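Local coordinates for protein cryptic loci regulator 2 (Schizosaccharomyces pombe 972h-, PDB 5IKJ) that promotes transcriptional silencing upstream of histone deacetylases and is needed for proper nucleosome positioning at heterochromatic loci as part of the SHREC repressor complex, at residues 261-269 against 538-546. Numbering follows the deposited sequence.
Sequences IVARNLINY and SEIDMVSAV
N265 reaches across to S544 and I540, its amide lying against aliphatic carbons: ND2 comes within 3.1 Å of S544 CB, while OD1 sits 3.4 Å from I540 CG2. A chi1 of 61° brings the amide against both residues. OD1 accepts a hydrogen bond from H291 NE2 and ND2 donates one to Q289 OE1, which together fix the amide; a weak bond from ND2 to L266 O at most adds to this. With an alanine here, H291 and Q289 are likely to lose these mates and a gap to open beside I540 and S544. Just beyond the strand end, a single beta bridge pairs I267 with S544. On its buried side A545 N donates to L266 O, 2.7 Å and nearly straight at 174°, and L266 CB meets A545 CB at 3.8 Å. The edge formed by N268 and V543 is exposed and looser: N268 N bonds to V543 O at 3.1 Å, bent to 149°. N268 CB lies 3.0 Å from V543 O, and V543 CG1 touches I267 CG2. The tail following helix 531-540 thus docks on strand 255-266 of the five-stranded antiparallel sheet, beside strand 288-294, with another protein's chain packing against N265 and I540.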
loop_
_atom_site.group_PDB
_atom_site.type_symbol
_atom_site.label_atom_id
_atom_site.label_comp_id
_atom_site.label_asym_id
_atom_site.label_seq_id
_atom_site.Cartn_x
_atom_site.Cartn_y
_atom_site.Cartn_z
ATOM N N ILE A 261 -0.502 17.337 -3.039
ATOM C CA ILE A 261 -0.114 16.268 -3.950
ATOM C C ILE A 261 -1.371 15.502 -4.353
ATOM O O ILE A 261 -2.063 14.932 -3.507
ATOM C CB ILE A 261 0.918 15.337 -3.301
ATOM C CG1 ILE A 261 2.100 16.129 -2.728
ATOM C CG2 ILE A 261 1.412 14.292 -4.309
ATOM C CD1 ILE A 261 3.001 16.786 -3.766
ATOM N N VAL A 262 -1.685 15.515 -5.648
ATOM C CA VAL A 262 -2.808 14.757 -6.188
ATOM C C VAL A 262 -2.374 13.427 -6.798
ATOM O O VAL A 262 -3.113 12.447 -6.729
ATOM C CB VAL A 262 -3.558 15.616 -7.225
ATOM C CG1 VAL A 262 -4.752 14.848 -7.781
ATOM C CG2 VAL A 262 -3.991 16.936 -6.610
ATOM N N ALA A 263 -1.202 13.370 -7.420
ATOM C CA ALA A 263 -0.758 12.186 -8.145
ATOM C C ALA A 263 0.758 12.234 -8.210
ATOM O O ALA A 263 1.383 13.247 -7.887
ATOM C CB ALA A 263 -1.375 12.120 -9.550
ATOM N N ARG A 264 1.343 11.120 -8.623
ATOM C CA ARG A 264 2.787 11.003 -8.741
ATOM C C ARG A 264 3.067 9.742 -9.538
ATOM O O ARG A 264 2.253 8.816 -9.550
ATOM C CB ARG A 264 3.470 10.936 -7.366
ATOM C CG ARG A 264 3.280 9.603 -6.670
ATOM C CD ARG A 264 3.576 9.672 -5.188
ATOM N NE ARG A 264 3.382 8.370 -4.557
ATOM C CZ ARG A 264 3.595 8.118 -3.270
ATOM N NH1 ARG A 264 4.015 9.079 -2.460
ATOM N NH2 ARG A 264 3.387 6.901 -2.792
ATOM N N ASN A 265 4.210 9.718 -10.217
ATOM C CA ASN A 265 4.568 8.575 -11.040
ATOM C C ASN A 265 6.075 8.395 -11.001
ATOM O O ASN A 265 6.827 9.361 -10.853
ATOM C CB ASN A 265 4.092 8.750 -12.486
ATOM C CG ASN A 265 4.702 9.966 -13.154
ATOM O OD1 ASN A 265 4.164 11.070 -13.070
ATOM N ND2 ASN A 265 5.837 9.770 -13.816
ATOM N N LEU A 266 6.506 7.144 -11.130
ATOM C CA LEU A 266 7.927 6.847 -11.192
ATOM C C LEU A 266 8.486 7.249 -12.552
ATOM O O LEU A 266 7.814 7.129 -13.580
ATOM C CB LEU A 266 8.165 5.359 -10.938
ATOM C CG LEU A 266 7.883 4.878 -9.513
ATOM C CD1 LEU A 266 7.840 3.358 -9.452
ATOM C CD2 LEU A 266 8.926 5.419 -8.546
ATOM N N ILE A 267 9.723 7.730 -12.552
ATOM C CA ILE A 267 10.379 8.184 -13.772
ATOM C C ILE A 267 11.068 6.991 -14.419
ATOM O O ILE A 267 11.865 6.299 -13.776
ATOM C CB ILE A 267 11.386 9.310 -13.479
ATOM C CG1 ILE A 267 10.798 10.338 -12.506
ATOM C CG2 ILE A 267 11.777 10.003 -14.779
ATOM C CD1 ILE A 267 11.815 11.324 -11.964
ATOM N N ASN A 268 10.763 6.749 -15.692
ATOM C CA ASN A 268 11.333 5.609 -16.401
ATOM C C ASN A 268 12.794 5.882 -16.734
ATOM O O ASN A 268 13.109 6.844 -17.442
ATOM C CB ASN A 268 10.537 5.328 -17.674
ATOM C CG ASN A 268 11.076 4.142 -18.455
ATOM O OD1 ASN A 268 12.284 3.994 -18.638
ATOM N ND2 ASN A 268 10.174 3.287 -18.922
ATOM N N TYR A 269 13.685 5.030 -16.225
ATOM C CA TYR A 269 15.101 5.089 -16.565
ATOM C C TYR A 269 15.571 3.839 -17.298
ATOM O O TYR A 269 16.782 3.656 -17.472
ATOM C CB TYR A 269 15.949 5.313 -15.309
ATOM C CG TYR A 269 15.646 6.603 -14.573
ATOM C CD1 TYR A 269 15.027 7.667 -15.216
ATOM C CD2 TYR A 269 15.984 6.756 -13.236
ATOM C CE1 TYR A 269 14.751 8.845 -14.547
ATOM C CE2 TYR A 269 15.712 7.931 -12.559
ATOM C CZ TYR A 269 15.094 8.970 -13.219
ATOM O OH TYR A 269 14.820 10.141 -12.552
ATOM N N SER A 538 -1.062 13.383 -20.726
ATOM C CA SER A 538 -0.293 13.995 -21.793
ATOM C C SER A 538 1.062 14.436 -21.298
ATOM O O SER A 538 2.035 14.414 -22.037
ATOM C CB SER A 538 -1.034 15.200 -22.357
ATOM O OG SER A 538 -2.199 14.799 -23.038
ATOM N N GLU A 539 1.117 14.842 -20.040
ATOM C CA GLU A 539 2.367 15.330 -19.471
ATOM C C GLU A 539 3.365 14.201 -19.235
ATOM O O GLU A 539 4.576 14.413 -19.365
ATOM C CB GLU A 539 2.089 16.066 -18.159
ATOM C CG GLU A 539 3.239 16.935 -17.676
ATOM C CD GLU A 539 3.293 18.282 -18.373
ATOM O OE1 GLU A 539 2.324 18.636 -19.077
ATOM O OE2 GLU A 539 4.310 18.991 -18.215
ATOM N N ILE A 540 2.885 13.005 -18.892
ATOM C CA ILE A 540 3.745 11.886 -18.518
ATOM C C ILE A 540 3.707 10.763 -19.548
ATOM O O ILE A 540 4.293 9.700 -19.315
ATOM C CB ILE A 540 3.382 11.345 -17.123
ATOM C CG1 ILE A 540 2.036 10.605 -17.145
ATOM C CG2 ILE A 540 3.338 12.479 -16.107
ATOM C CD1 ILE A 540 1.770 9.784 -15.899
ATOM N N ASP A 541 3.031 10.965 -20.682
ATOM C CA ASP A 541 2.772 9.861 -21.603
ATOM C C ASP A 541 4.052 9.123 -21.974
ATOM O O ASP A 541 4.061 7.891 -22.073
ATOM C CB ASP A 541 2.078 10.384 -22.863
ATOM C CG ASP A 541 1.310 9.302 -23.605
ATOM O OD1 ASP A 541 1.762 8.137 -23.609
ATOM O OD2 ASP A 541 0.249 9.619 -24.184
ATOM N N MET A 542 5.146 9.856 -22.178
ATOM C CA MET A 542 6.395 9.241 -22.611
ATOM C C MET A 542 7.328 8.920 -21.449
ATOM O O MET A 542 8.007 7.888 -21.470
ATOM C CB MET A 542 7.123 10.160 -23.598
ATOM C CG MET A 542 6.226 10.838 -24.634
ATOM S SD MET A 542 5.139 9.708 -25.524
ATOM C CE MET A 542 6.305 8.476 -26.097
ATOM N N VAL A 543 7.362 9.773 -20.426
ATOM C CA VAL A 543 8.451 9.724 -19.459
ATOM C C VAL A 543 8.197 8.660 -18.397
ATOM O O VAL A 543 9.112 7.929 -18.005
ATOM C CB VAL A 543 8.650 11.118 -18.834
ATOM C CG1 VAL A 543 9.841 11.122 -17.879
ATOM C CG2 VAL A 543 8.825 12.179 -19.925
ATOM N N SER A 544 6.958 8.546 -17.929
ATOM C CA SER A 544 6.684 7.803 -16.707
ATOM C C SER A 544 6.982 6.315 -16.869
ATOM O O SER A 544 6.943 5.761 -17.972
ATOM C CB SER A 544 5.226 7.996 -16.291
ATOM O OG SER A 544 4.350 7.589 -17.324
ATOM N N ALA A 545 7.291 5.672 -15.744
ATOM C CA ALA A 545 7.427 4.227 -15.702
ATOM C C ALA A 545 6.067 3.565 -15.907
ATOM O O ALA A 545 5.012 4.164 -15.673
ATOM C CB ALA A 545 8.032 3.780 -14.370
ATOM N N VAL A 546 6.102 2.311 -16.345
ATOM C CA VAL A 546 4.899 1.554 -16.666
ATOM C C VAL A 546 4.829 0.334 -15.759
ATOM O O VAL A 546 5.849 -0.307 -15.480
ATOM C CB VAL A 546 4.874 1.148 -18.155
ATOM C CG1 VAL A 546 3.720 0.197 -18.445
ATOM C CG2 VAL A 546 4.763 2.391 -19.029
#